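Local coordinates for extracellular solute-binding protein, family 1 (PDB 6G7N), which binds ferric iron in a cleft of its solute-binding fold and probably delivers the metal to an ABC transporter for uptake, at residues P51-M56 / N241-E246; T57-R62 / S138-Q143; K100-I105 / T229-S234; Q180-A185 / P208-V213; P222-R227 / G287-D292. One frame throughout, in Å; residues are numbered along the deposited sequence. Where two conformers were deposited one is given.

Contact 1. Residues P51-M56 / N241-E246; sequences PADVFM and NAPNKE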
# COMPACT_ATOMS: atom_id res chain seq x y z
N PRO A 51 7.88 -16.26 -19.44
CA PRO A 51 9.13 -16.46 -18.71
C PRO A 51 9.09 -15.94 -17.26
O PRO A 51 10.05 -16.14 -16.54
CB PRO A 51 10.17 -15.66 -19.51
CG PRO A 51 9.37 -14.66 -20.28
CD PRO A 51 7.97 -15.18 -20.45
N ALA A 52 8.02 -15.28 -16.85
CA ALA A 52 8.00 -14.65 -15.53
C ALA A 52 8.18 -15.67 -14.42
O ALA A 52 7.54 -16.72 -14.38
CB ALA A 52 6.71 -13.86 -15.33
N ASP A 53 9.06 -15.34 -13.47
CA ASP A 53 9.30 -16.15 -12.27
C ASP A 53 8.66 -15.55 -11.02
O ASP A 53 8.09 -16.27 -10.20
CB ASP A 53 10.80 -16.30 -12.00
CG ASP A 53 11.48 -17.23 -12.98
OD1 ASP A 53 11.06 -18.42 -13.04
OD2 ASP A 53 12.46 -16.79 -13.64
N VAL A 54 8.84 -14.25 -10.84
CA VAL A 54 8.31 -13.50 -9.68
C VAL A 54 7.52 -12.32 -10.20
O VAL A 54 7.97 -11.64 -11.14
CB VAL A 54 9.45 -13.01 -8.77
CG1 VAL A 54 8.92 -12.16 -7.63
CG2 VAL A 54 10.25 -14.18 -8.23
N PHE A 55 6.37 -12.07 -9.59
CA PHE A 55 5.53 -10.88 -9.88
C PHE A 55 5.51 -10.05 -8.59
O PHE A 55 5.19 -10.58 -7.53
CB PHE A 55 4.11 -11.30 -10.29
CG PHE A 55 3.14 -10.16 -10.35
CD1 PHE A 55 3.30 -9.14 -11.28
CD2 PHE A 55 2.10 -10.04 -9.42
CE1 PHE A 55 2.45 -8.06 -11.31
CE2 PHE A 55 1.23 -8.97 -9.49
CZ PHE A 55 1.40 -7.99 -10.43
N MET A 56 5.81 -8.76 -8.73
CA MET A 56 5.71 -7.82 -7.61
C MET A 56 4.93 -6.58 -7.99
O MET A 56 5.05 -6.06 -9.11
CB MET A 56 7.09 -7.39 -7.10
CG MET A 56 7.86 -8.52 -6.49
SD MET A 56 9.40 -8.08 -5.69
CE MET A 56 8.77 -7.43 -4.16
N ASN A 241 3.75 -20.40 -13.93
CA ASN A 241 4.59 -21.30 -14.75
C ASN A 241 6.06 -20.99 -14.66
O ASN A 241 6.81 -21.30 -15.56
CB ASN A 241 4.10 -21.38 -16.20
CG ASN A 241 2.64 -21.81 -16.29
OD1 ASN A 241 1.75 -20.98 -16.58
ND2 ASN A 241 2.38 -23.08 -16.01
N ALA A 242 6.50 -20.46 -13.52
CA ALA A 242 7.86 -20.01 -13.35
C ALA A 242 8.87 -21.01 -13.91
O ALA A 242 8.88 -22.17 -13.49
CB ALA A 242 8.15 -19.80 -11.89
N PRO A 243 9.73 -20.56 -14.83
CA PRO A 243 10.76 -21.48 -15.32
C PRO A 243 11.83 -21.84 -14.29
O PRO A 243 12.47 -22.89 -14.41
CB PRO A 243 11.37 -20.76 -16.52
CG PRO A 243 10.91 -19.37 -16.46
CD PRO A 243 9.69 -19.30 -15.59
N ASN A 244 12.02 -20.99 -13.29
CA ASN A 244 12.99 -21.24 -12.21
C ASN A 244 12.29 -21.04 -10.87
O ASN A 244 12.53 -20.07 -10.13
CB ASN A 244 14.18 -20.30 -12.32
CG ASN A 244 15.32 -20.68 -11.41
OD1 ASN A 244 15.21 -21.62 -10.60
ND2 ASN A 244 16.44 -19.97 -11.53
N LYS A 245 11.44 -21.99 -10.52
CA LYS A 245 10.69 -21.94 -9.27
C LYS A 245 11.60 -21.89 -8.05
O LYS A 245 11.37 -21.10 -7.13
CB LYS A 245 9.72 -23.13 -9.18
CG LYS A 245 8.88 -23.16 -7.93
CD LYS A 245 8.05 -24.43 -7.84
CE LYS A 245 7.25 -24.46 -6.55
NZ LYS A 245 6.30 -25.60 -6.51
N GLU A 246 12.63 -22.70 -8.06
CA GLU A 246 13.57 -22.74 -6.95
C GLU A 246 14.27 -21.36 -6.67
O GLU A 246 14.41 -20.87 -5.54
CB GLU A 246 14.64 -23.82 -7.18
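Asp53 reaches out to the turn ahead of helix 245-255 and accepts from the backbone N-H of the N-cap residue, Asn244. Asn244 N donates to Asp53 OD1 over 2.8 Å, nearly straight at the hydrogen (161°), arriving on the syn side of the carboxylate but a little out of its plane. The aspartate's CG lies anti to its carbonyl carbon, beside the backbone N (chi1 -73°), and this swings the short acid across to 241-246. Carbon crowds the same oxygen: Ala242 CB is 3.4 Å and Pro243 CD 3.0 Å from Asp53 OD1. Pro243 suits the spot because it has no N-H that would need an acceptor, and its ring also brings CD to 3.3 Å from Pro51 O. Beside it, Ala242 CA makes a CA-H...O contact with Ala52 O at 3.5 Å. The CG of Asn244 points away from the backbone N (chi1 -169°), its OD1 accepts from Gly247 N and its ND2 reaches Ala2 O. Because Asp53 OD2 accepts from Asn4 N, an alanine here would probably leave the N-H groups of both Asn244 and Asn4 without their carboxylate. Asp53 thus ties the helix start to strand 2-7, which runs parallel to strand 54-58. Just beyond it, Val54 packs on Ala248 and Leu252 of helix 245-255, while Phe55 packs on Leu39, Ile40 and Ile43 of helix 36-46.

Contact 2. Residues T57-R62 / S138-Q143; sequences TVDAGR and SNIYNQ. With FE (Fe (III) ion), chain E; DAL (D-alanine), chain C.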
# COMPACT_ATOMS: atom_id res chain seq x y z
N THR A 57 4.15 -6.08 -7.03
CA THR A 57 3.35 -4.87 -7.25
C THR A 57 3.00 -4.27 -5.92
O THR A 57 3.47 -4.72 -4.88
CB THR A 57 2.13 -5.18 -8.14
OG1 THR A 57 1.55 -3.96 -8.63
CG2 THR A 57 1.05 -5.97 -7.40
N VAL A 58 2.20 -3.20 -5.93
CA VAL A 58 1.67 -2.62 -4.70
C VAL A 58 0.17 -2.82 -4.59
O VAL A 58 -0.55 -2.85 -5.60
CB VAL A 58 2.03 -1.13 -4.44
CG1 VAL A 58 3.50 -0.89 -4.72
CG2 VAL A 58 1.19 -0.18 -5.28
N ASP A 59 -0.23 -2.97 -3.32
CA ASP A 59 -1.60 -3.07 -2.84
C ASP A 59 -2.11 -4.50 -2.85
O ASP A 59 -2.11 -5.15 -3.91
CB ASP A 59 -2.58 -2.07 -3.51
CG ASP A 59 -3.71 -1.70 -2.59
OD1 ASP A 59 -4.53 -2.59 -2.29
OD2 ASP A 59 -3.73 -0.54 -2.13
N ALA A 60 -2.58 -4.97 -1.71
CA ALA A 60 -3.16 -6.30 -1.66
C ALA A 60 -4.34 -6.43 -2.63
O ALA A 60 -4.63 -7.53 -3.08
CB ALA A 60 -3.60 -6.62 -0.24
N GLY A 61 -5.04 -5.34 -2.94
CA GLY A 61 -6.10 -5.44 -3.95
C GLY A 61 -5.58 -5.88 -5.31
O GLY A 61 -6.28 -6.65 -6.03
N ARG A 62 -4.41 -5.38 -5.72
CA ARG A 62 -3.81 -5.80 -7.01
C ARG A 62 -3.27 -7.23 -6.92
O ARG A 62 -3.37 -7.98 -7.89
CB ARG A 62 -2.67 -4.88 -7.49
CG ARG A 62 -3.01 -3.43 -7.84
CD ARG A 62 -1.94 -2.77 -8.73
NE ARG A 62 -2.20 -1.37 -9.08
CZ ARG A 62 -1.76 -0.31 -8.41
NH1 ARG A 62 -2.04 0.92 -8.83
NH2 ARG A 62 -1.02 -0.46 -7.31
N SER A 138 -11.19 5.73 -8.45
CA SER A 138 -10.43 4.83 -9.33
C SER A 138 -9.17 4.28 -8.67
O SER A 138 -8.59 3.31 -9.19
CB SER A 138 -10.03 5.58 -10.63
OG SER A 138 -11.16 6.06 -11.31
N ASN A 139 -8.72 4.94 -7.60
CA ASN A 139 -7.45 4.58 -6.98
C ASN A 139 -7.58 3.36 -6.06
O ASN A 139 -8.47 3.29 -5.21
CB ASN A 139 -6.96 5.79 -6.20
CG ASN A 139 -5.81 5.44 -5.29
OD1 ASN A 139 -5.98 5.33 -4.07
ND2 ASN A 139 -4.63 5.26 -5.86
N ILE A 140 -6.67 2.40 -6.24
CA ILE A 140 -6.70 1.16 -5.49
C ILE A 140 -6.54 1.37 -3.98
O ILE A 140 -7.13 0.62 -3.21
CB ILE A 140 -5.65 0.14 -6.05
CG1 ILE A 140 -5.86 -1.26 -5.49
CG2 ILE A 140 -4.22 0.59 -5.74
CD1 ILE A 140 -7.09 -1.97 -5.98
N TYR A 141 -5.76 2.37 -3.55
CA TYR A 141 -5.59 2.58 -2.12
C TYR A 141 -6.93 2.89 -1.45
O TYR A 141 -7.23 2.40 -0.35
CB TYR A 141 -4.60 3.69 -1.80
CG TYR A 141 -3.31 3.71 -2.59
CD1 TYR A 141 -2.64 2.52 -2.90
CD2 TYR A 141 -2.72 4.90 -2.97
CE1 TYR A 141 -1.45 2.54 -3.60
CE2 TYR A 141 -1.50 4.93 -3.66
CZ TYR A 141 -0.85 3.76 -3.96
OH TYR A 141 0.31 3.78 -4.67
N ASN A 142 -7.71 3.75 -2.10
CA ASN A 142 -9.02 4.10 -1.61
C ASN A 142 -9.98 2.91 -1.67
O ASN A 142 -10.78 2.71 -0.75
CB ASN A 142 -9.61 5.24 -2.45
CG ASN A 142 -9.02 6.59 -2.13
OD1 ASN A 142 -8.44 6.80 -1.05
ND2 ASN A 142 -9.22 7.56 -3.04
N GLN A 143 -9.95 2.16 -2.77
CA GLN A 143 -10.79 0.98 -2.88
C GLN A 143 -10.50 0.01 -1.72
O GLN A 143 -11.42 -0.53 -1.11
CB GLN A 143 -10.61 0.31 -4.23
CG GLN A 143 -11.12 1.15 -5.38
CD GLN A 143 -10.72 0.64 -6.74
OE1 GLN A 143 -10.11 -0.42 -6.87
NE2 GLN A 143 -11.03 1.40 -7.77
FE FE E . 1.96 4.68 -4.14
N DAL C . 2.61 4.54 -6.26
CA DAL C . 4.00 3.97 -6.28
CB DAL C . 4.21 3.13 -7.53
C DAL C . 4.33 3.20 -5.04
O DAL C . 3.49 3.25 -4.11
OXT DAL C . 5.41 2.56 -5.01
O HOH W 1 -0.15 2.12 -6.83
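Ile140 and Tyr141, in the first turn of helix 140-167, meet Val58, Asp59, Gly61 and Arg62 beside the iron cleft of this periplasmic-binding-protein fold. The packing contacts centre on Ile140, a branched residue that can address three neighbours at once. With CG1 anti to the backbone N (chi1 -168°), its side chain runs past that of Asp59 in the opposite direction, and Ile140 CG1 lies 3.6 Å from Asp59 CG. Its CD1 lies over Gly61, where a beta carbon would clash. Its CG2 sits above one face of the Arg62 guanidinium, 3.7 Å from Arg62 NH2 in the conformer described. Asp59 OD2 approaches the edge of the tyrosine ring, 3.3 Å from Tyr141 CD1, with carboxylate and ring nearly coplanar (19°), and Val58 CG2 packs at this ring's edge too. Among the hydrogen bonds, Asp59 caps helix 60-68: Gly61 N donates to the anti lone pair of Asp59 OD1 at 2.9 Å, and the same oxygen bonds Ser144 OG. Asn139, N-cap of helix 140-167, accepts through OD1 from Asn142 N, three residues on. Arg62 NH2 gives a hydrogen to Val58 O at 3.0 Å and another to water 1. At the metal, Tyr141 shares the ferric ion with Tyr197, Tyr198 and the D-alanine, whose N lies 2.2 Å from the iron. Tyr141 OH stands 1.9 Å from the iron while accepting a hydrogen from water 1 at 2.8 Å.

Contact 3. Residues K100-I105 / T229-S234; sequences KRARVI and THVNIS. With DAL (D-alanine), chain C.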
# COMPACT_ATOMS: atom_id res chain seq x y z
N LYS A 100 5.42 -2.31 4.02
CA LYS A 100 4.12 -1.92 4.53
C LYS A 100 3.95 -0.41 4.46
O LYS A 100 4.87 0.36 4.76
CB LYS A 100 4.03 -2.38 6.04
CG LYS A 100 2.87 -1.98 6.88
CD LYS A 100 3.07 -2.67 8.22
CE LYS A 100 4.18 -2.19 9.15
NZ LYS A 100 4.01 -2.78 10.50
N ARG A 101 2.73 -0.00 4.11
CA ARG A 101 2.31 1.40 4.09
C ARG A 101 1.06 1.53 4.95
O ARG A 101 0.34 0.59 5.17
CB ARG A 101 2.09 1.92 2.66
CG ARG A 101 1.05 1.15 1.82
CD ARG A 101 1.61 0.00 0.98
NE ARG A 101 2.63 0.39 0.03
CZ ARG A 101 2.41 1.11 -1.09
NH1 ARG A 101 3.44 1.47 -1.82
NH2 ARG A 101 1.19 1.48 -1.45
N ALA A 102 0.78 2.74 5.42
CA ALA A 102 -0.45 3.03 6.18
C ALA A 102 -1.23 4.11 5.47
O ALA A 102 -0.65 5.07 4.97
CB ALA A 102 -0.11 3.49 7.60
N ARG A 103 -2.56 3.96 5.42
CA ARG A 103 -3.41 5.01 4.85
C ARG A 103 -3.92 5.84 6.02
O ARG A 103 -4.69 5.36 6.85
CB ARG A 103 -4.51 4.44 3.94
CG ARG A 103 -5.14 5.51 3.04
CD ARG A 103 -5.64 4.92 1.72
NE ARG A 103 -6.03 5.93 0.74
CZ ARG A 103 -5.16 6.65 0.02
NH1 ARG A 103 -3.85 6.50 0.17
NH2 ARG A 103 -5.61 7.54 -0.87
N VAL A 104 -3.42 7.07 6.09
CA VAL A 104 -3.49 7.90 7.28
C VAL A 104 -4.23 9.19 7.02
O VAL A 104 -4.47 9.57 5.87
CB VAL A 104 -2.08 8.18 7.83
CG1 VAL A 104 -1.40 6.86 8.18
CG2 VAL A 104 -1.26 9.00 6.83
N ILE A 105 -4.54 9.89 8.13
CA ILE A 105 -5.11 11.24 8.03
C ILE A 105 -3.95 12.23 8.02
O ILE A 105 -3.15 12.31 8.97
CB ILE A 105 -6.07 11.54 9.18
CG1 ILE A 105 -7.29 10.61 9.14
CG2 ILE A 105 -6.55 13.00 9.09
CD1 ILE A 105 -8.12 10.62 10.40
N THR A 229 -4.76 1.02 12.83
CA THR A 229 -4.67 1.71 11.57
C THR A 229 -4.72 0.72 10.39
O THR A 229 -4.18 -0.39 10.48
CB THR A 229 -3.37 2.54 11.55
OG1 THR A 229 -3.43 3.51 12.59
CG2 THR A 229 -3.09 3.21 10.24
N HIS A 230 -5.31 1.17 9.28
CA HIS A 230 -5.34 0.41 8.02
C HIS A 230 -3.94 0.41 7.40
O HIS A 230 -3.41 1.49 7.04
CB HIS A 230 -6.34 1.05 7.09
CG HIS A 230 -6.39 0.47 5.72
ND1 HIS A 230 -7.20 -0.58 5.37
CD2 HIS A 230 -5.74 0.82 4.58
CE1 HIS A 230 -7.05 -0.82 4.08
NE2 HIS A 230 -6.18 0.01 3.56
N VAL A 231 -3.36 -0.78 7.29
CA VAL A 231 -2.09 -0.98 6.64
C VAL A 231 -2.27 -1.80 5.38
O VAL A 231 -3.18 -2.62 5.25
CB VAL A 231 -1.02 -1.57 7.59
CG1 VAL A 231 -0.74 -0.58 8.72
CG2 VAL A 231 -1.40 -2.93 8.15
N ASN A 232 -1.35 -1.60 4.46
CA ASN A 232 -1.38 -2.33 3.19
C ASN A 232 0.06 -2.60 2.79
O ASN A 232 0.99 -2.21 3.52
CB ASN A 232 -2.21 -1.52 2.17
CG ASN A 232 -2.86 -2.34 1.06
OD1 ASN A 232 -2.37 -3.42 0.69
ND2 ASN A 232 -3.96 -1.81 0.50
N ILE A 233 0.26 -3.29 1.65
CA ILE A 233 1.58 -3.85 1.35
C ILE A 233 2.05 -3.54 -0.06
O ILE A 233 1.26 -3.37 -1.00
CB ILE A 233 1.57 -5.39 1.54
CG1 ILE A 233 0.46 -6.08 0.74
CG2 ILE A 233 1.48 -5.73 3.02
CD1 ILE A 233 0.63 -7.58 0.62
N SER A 234 3.39 -3.53 -0.18
CA SER A 234 4.09 -3.83 -1.42
C SER A 234 4.44 -5.31 -1.35
O SER A 234 4.94 -5.76 -0.32
CB SER A 234 5.40 -3.03 -1.52
OG SER A 234 5.20 -1.64 -1.58
N DAL C . 2.61 4.54 -6.26
CA DAL C . 4.00 3.97 -6.28
CB DAL C . 4.21 3.13 -7.53
C DAL C . 4.33 3.20 -5.04
O DAL C . 3.49 3.25 -4.11
OXT DAL C . 5.41 2.56 -5.01
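Arg101 and Asn232 exchange two backbone hydrogen bonds: Arg101 N to Asn232 O at 2.9 Å and Asn232 N to Arg101 O, also 2.9 Å. Further along, Arg103 N donates to His230 O at 3.1 Å. The side chain of Arg101 makes a bond to the ligand, Arg101 NH1 to O of the D-alanine at 2.9 Å (163° at the hydrogen), at the guanidinium edge. Its CG stands between backbone N and carbonyl carbon (chi1 58°), and bends at the next two torsions curl the chain over the opposing strand, putting Arg101 CD 3.4 Å from Asn232 O. NH1 is also salt-bridged to Glu270, which in turn accepts from Ser234 OG; a long cation with several N-H donors suits a place between ligand carboxylate and Glu270. Antiparallel pairing of two long central strands, 96-108 and 231-239, is as in the hinge of periplasmic binding proteins, and they probably join the two lobes. Arg101 and Asn232 share one face, where Asn232 OD1 accepts from Ile233 N and from Ala60 N. On the other face Lys100 pairs with Ile233 and Ala102 with Val231. Small Ala102 leaves its CB 4.0 Å from Thr229 CG2. The Lys100 side chain crosses that of Val231, with Lys100 CG 4.0 Å from Val231 CB, and its amine bonds Asn291. Arg103 CB rests 3.9 Å from His230 CD2, whereas its guanidinium departs for Asp177 and Asn142.

Contact 4. Residues Q180-A185 / P208-V213; sequences QIKAVA and PEDQAV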
# COMPACT_ATOMS: atom_id res chain seq x y z
N GLN A 180 -3.06 15.70 -2.62
CA GLN A 180 -3.93 15.93 -1.46
C GLN A 180 -3.12 16.56 -0.32
O GLN A 180 -3.59 17.46 0.36
CB GLN A 180 -4.61 14.64 -1.00
CG GLN A 180 -5.26 13.82 -2.09
CD GLN A 180 -6.12 14.60 -3.05
OE1 GLN A 180 -6.96 15.40 -2.65
NE2 GLN A 180 -5.89 14.37 -4.34
N ILE A 181 -1.89 16.07 -0.12
CA ILE A 181 -1.03 16.63 0.91
C ILE A 181 -0.77 18.12 0.62
O ILE A 181 -0.84 18.96 1.54
CB ILE A 181 0.29 15.84 1.01
CG1 ILE A 181 0.01 14.39 1.46
CG2 ILE A 181 1.26 16.52 1.96
CD1 ILE A 181 1.20 13.47 1.38
N LYS A 182 -0.47 18.44 -0.64
CA LYS A 182 -0.23 19.83 -0.99
C LYS A 182 -1.49 20.69 -0.77
O LYS A 182 -1.40 21.85 -0.35
CB LYS A 182 0.27 19.94 -2.42
CG LYS A 182 1.68 19.38 -2.59
CD LYS A 182 2.17 19.42 -4.03
CE LYS A 182 3.56 18.85 -4.26
NZ LYS A 182 3.89 18.83 -5.73
N ALA A 183 -2.68 20.15 -1.05
CA ALA A 183 -3.94 20.86 -0.86
C ALA A 183 -4.20 21.10 0.63
O ALA A 183 -4.71 22.17 1.01
CB ALA A 183 -5.09 20.11 -1.52
N VAL A 184 -3.85 20.14 1.48
CA VAL A 184 -3.97 20.33 2.92
C VAL A 184 -3.02 21.45 3.41
O VAL A 184 -3.43 22.35 4.14
CB VAL A 184 -3.72 19.01 3.67
CG1 VAL A 184 -3.58 19.22 5.16
CG2 VAL A 184 -4.84 18.01 3.38
N ALA A 185 -1.77 21.42 2.96
CA ALA A 185 -0.80 22.47 3.31
C ALA A 185 -1.30 23.84 2.87
O ALA A 185 -1.10 24.83 3.59
CB ALA A 185 0.55 22.19 2.66
N PRO A 208 13.38 22.48 -1.92
CA PRO A 208 13.04 23.17 -0.66
C PRO A 208 11.53 23.37 -0.44
O PRO A 208 11.04 23.25 0.69
CB PRO A 208 13.78 24.51 -0.79
CG PRO A 208 14.92 24.23 -1.69
CD PRO A 208 14.45 23.18 -2.66
N GLU A 209 10.81 23.65 -1.51
CA GLU A 209 9.36 23.83 -1.52
C GLU A 209 8.63 22.60 -0.96
O GLU A 209 7.55 22.71 -0.38
CB GLU A 209 8.93 24.07 -2.97
CG GLU A 209 7.47 24.36 -3.24
CD GLU A 209 7.19 24.66 -4.71
OE1 GLU A 209 8.15 24.58 -5.52
OE2 GLU A 209 6.03 24.97 -5.07
N ASP A 210 9.16 21.43 -1.27
CA ASP A 210 8.62 20.16 -0.76
C ASP A 210 8.78 20.09 0.76
O ASP A 210 7.86 19.67 1.44
CB ASP A 210 9.27 18.96 -1.45
CG ASP A 210 8.78 18.73 -2.88
OD1 ASP A 210 7.82 19.36 -3.35
OD2 ASP A 210 9.40 17.88 -3.59
N GLN A 211 9.94 20.50 1.28
CA GLN A 211 10.16 20.54 2.72
C GLN A 211 9.16 21.50 3.41
O GLN A 211 8.67 21.19 4.49
CB GLN A 211 11.63 20.91 3.05
N ALA A 212 8.84 22.62 2.76
CA ALA A 212 7.89 23.60 3.32
C ALA A 212 6.49 23.03 3.42
O ALA A 212 5.82 23.21 4.43
CB ALA A 212 7.90 24.90 2.53
N VAL A 213 6.07 22.29 2.39
CA VAL A 213 4.79 21.59 2.44
C VAL A 213 4.81 20.59 3.59
O VAL A 213 3.88 20.55 4.40
CB VAL A 213 4.49 20.85 1.10
CG1 VAL A 213 3.33 19.86 1.24
CG2 VAL A 213 4.17 21.85 0.01
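Asp210 and Val213 bring helix 208-216 against Ile181, Lys182 and Ala185 of helix 177-186, in a helix-helix packing at the surface of the alpha/beta fold. The two short axes pass 10.6 Å apart and make an angle of 67°; the touching patch is small. Along 208-213 the first residue to take part is Asp210. The end of its side chain comes near Lys182, yet the charges stay apart: Asp210 OD1 is 4.6 Å from Lys182 NZ, which allows attraction but is too long for a salt bridge. Its other oxygen accepts from Ser205 OG. One turn later Val213 does most of the packing. A chi1 of 167° sends CG1 off opposite the backbone N, and this one methyl enters the shallow groove formed by Ile181, Lys182 and Ala185. The Val213 side chain crosses that of Ile181 at about a right angle, Val213 CG1 to Ile181 CG2 being 4.0 Å, and likewise that of Lys182, whose aliphatic CG lies 4.2 Å from Val213 CG1. The branched, apolar valine suits a patch made of methyl and methylene groups. Leu202 of helix 196-204 touches Ile181, Asp210 and Val213, and Ile181 also packs on the iron ligand Tyr198, its side chain about 10 Å from the metal. Ala185 points at Val213, its CB 3.9 Å from Val213 CG1.

Contact 5. Residues P222-R227 / G287-D292; sequences PNQNGR and GSFKND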
# COMPACT_ATOMS: atom_id res chain seq x y z
N PRO A 222 -5.04 6.51 12.43
CA PRO A 222 -6.35 6.45 13.04
C PRO A 222 -6.64 5.14 13.77
O PRO A 222 -5.97 4.11 13.57
CB PRO A 222 -7.30 6.63 11.84
CG PRO A 222 -6.46 7.24 10.77
CD PRO A 222 -5.14 6.57 10.97
N ASN A 223 -7.67 5.20 14.60
CA ASN A 223 -8.26 4.04 15.28
C ASN A 223 -7.29 3.38 16.28
O ASN A 223 -7.43 2.19 16.60
CB ASN A 223 -8.86 2.99 14.31
CG ASN A 223 -10.02 3.54 13.47
OD1 ASN A 223 -9.87 4.53 12.76
ND2 ASN A 223 -11.20 2.89 13.55
N GLN A 224 -6.42 4.18 16.89
CA GLN A 224 -5.47 3.66 17.87
C GLN A 224 -6.09 3.14 19.14
O GLN A 224 -5.49 2.29 19.79
CB GLN A 224 -4.44 4.73 18.22
CG GLN A 224 -3.55 5.08 17.04
CD GLN A 224 -2.74 3.89 16.60
OE1 GLN A 224 -1.82 3.44 17.34
NE2 GLN A 224 -3.07 3.32 15.43
N ASN A 225 -7.25 3.67 19.51
CA ASN A 225 -7.93 3.23 20.71
C ASN A 225 -8.91 2.11 20.44
O ASN A 225 -9.59 1.66 21.35
CB ASN A 225 -8.60 4.41 21.43
CG ASN A 225 -7.58 5.40 21.95
OD1 ASN A 225 -6.52 5.00 22.42
ND2 ASN A 225 -7.87 6.67 21.85
N GLY A 226 -8.95 1.64 19.19
CA GLY A 226 -9.81 0.56 18.76
C GLY A 226 -9.02 -0.46 17.98
O GLY A 226 -8.04 -1.02 18.50
N ARG A 227 -9.44 -0.72 16.75
CA ARG A 227 -8.89 -1.84 15.99
C ARG A 227 -7.51 -1.60 15.40
O ARG A 227 -6.88 -2.56 14.98
CB ARG A 227 -9.86 -2.27 14.91
CG ARG A 227 -10.02 -1.25 13.77
CD ARG A 227 -11.02 -1.73 12.74
NE ARG A 227 -11.19 -0.77 11.64
CZ ARG A 227 -12.15 0.15 11.54
NH1 ARG A 227 -13.09 0.26 12.45
NH2 ARG A 227 -12.14 0.98 10.52
N GLY A 287 6.50 8.09 15.09
CA GLY A 287 6.27 7.12 16.17
C GLY A 287 5.65 5.84 15.67
O GLY A 287 5.18 5.74 14.55
N SER A 288 5.66 4.83 16.53
CA SER A 288 5.02 3.57 16.23
C SER A 288 3.51 3.71 16.42
O SER A 288 2.99 4.67 16.99
CB SER A 288 5.56 2.45 17.10
OG SER A 288 5.34 2.78 18.44
N PHE A 289 2.78 2.74 15.88
CA PHE A 289 1.34 2.80 15.90
C PHE A 289 0.77 1.39 15.79
O PHE A 289 1.37 0.49 15.17
CB PHE A 289 0.77 3.69 14.76
CG PHE A 289 1.14 3.27 13.38
CD1 PHE A 289 2.34 3.66 12.83
CD2 PHE A 289 0.28 2.47 12.61
CE1 PHE A 289 2.70 3.27 11.56
CE2 PHE A 289 0.62 2.10 11.33
CZ PHE A 289 1.83 2.50 10.80
N LYS A 290 -0.39 1.21 16.39
CA LYS A 290 -1.10 -0.05 16.33
C LYS A 290 -1.63 -0.31 14.93
O LYS A 290 -2.30 0.53 14.34
CB LYS A 290 -2.30 -0.04 17.28
CG LYS A 290 -3.02 -1.36 17.34
CD LYS A 290 -4.21 -1.30 18.28
CE LYS A 290 -4.91 -2.64 18.30
NZ LYS A 290 -5.95 -2.68 19.35
N ASN A 291 -1.28 -1.48 14.40
CA ASN A 291 -1.74 -1.94 13.10
C ASN A 291 -3.00 -2.80 13.29
O ASN A 291 -3.00 -3.70 14.13
CB ASN A 291 -0.72 -2.88 12.43
CG ASN A 291 0.61 -2.24 11.99
OD1 ASN A 291 1.23 -2.77 11.07
ND2 ASN A 291 1.09 -1.17 12.65
N ASP A 292 -4.01 -2.60 12.45
CA ASP A 292 -5.13 -3.54 12.39
C ASP A 292 -4.61 -4.95 12.03
O ASP A 292 -3.71 -5.07 11.20
CB ASP A 292 -6.14 -2.97 11.38
CG ASP A 292 -7.50 -3.64 11.38
OD1 ASP A 292 -7.64 -4.85 11.68
OD2 ASP A 292 -8.47 -2.91 11.05
O HOH W 2 -8.38 -0.22 10.36
O HOH W 3 -10.27 -2.83 9.12
O HOH W 4 -6.87 -5.32 15.05
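Gln224 faces Lys290 with their CA atoms 5.9 Å apart, and Arg227 runs beside Asp292, CA to CA 5.5 Å, although neither segment is a regular strand. Residues 223-226 form a type I beta turn, closed by a bond from Gly226 N to Asn223 O. After it the chains meet directly, Asp292 CA making a CA-H...O contact with Arg227 O at 3.3 Å. Gln224 uses both ends of its amide on one residue: its OE1 accepts from Lys290 N at 2.8 Å and its NE2 donates to Lys290 O at 3.1 Å, each acceptor engaged through an in-plane lone pair. A bend at chi2 (-63°) folds the amide across to the other loop. A leucine in its place would match the bulk but would probably leave this part of the Lys290 backbone less firmly held, for both bonds would go. Lys290 answers with an extended chain alongside, and its NZ donates to Gly226 O at 2.8 Å, almost straight on to the carbonyl. Arg227 NE and Asp292 OD2 form a long salt bridge of 3.5 Å, with guanidinium and carboxylate planes 54° apart. Water 2 bridges the two, donating to Asp292 OD2 at 2.8 Å. Arg227 NH1 also has a salt bridge to Glu121, and Asp292 OD1 bonds Thr294. These two loops are thus joined by directional polar bonds and partly hydrated charge, which suits a surface position where ordered waters share the Arg227-Asp292 pair.

From the N terminus, the residues leading into strand 54-58 open contact 1, which closes its loop only 185 residues later at the turn into helix 245-255. Contacts 2, 3 and 4 are nested inside that loop, while contact 5 crosses contact 1. Contact 2 continues directly from segment 51-56 and joins the end of strand 54-58 to helix 140-167. Contact 3 crosses it, pairing strands 96-108 and 231-239; the two meet around the D-alanine and through Asp59 and Ile233. Contact 4, inside the loop of contact 3, packs helices 177-186 and 208-216. Contact 5 crosses contact 3, touching it through Thr229 and Lys100, and ties the loop between strands 217-220 and 231-239 to the loop ahead of helix 297-301.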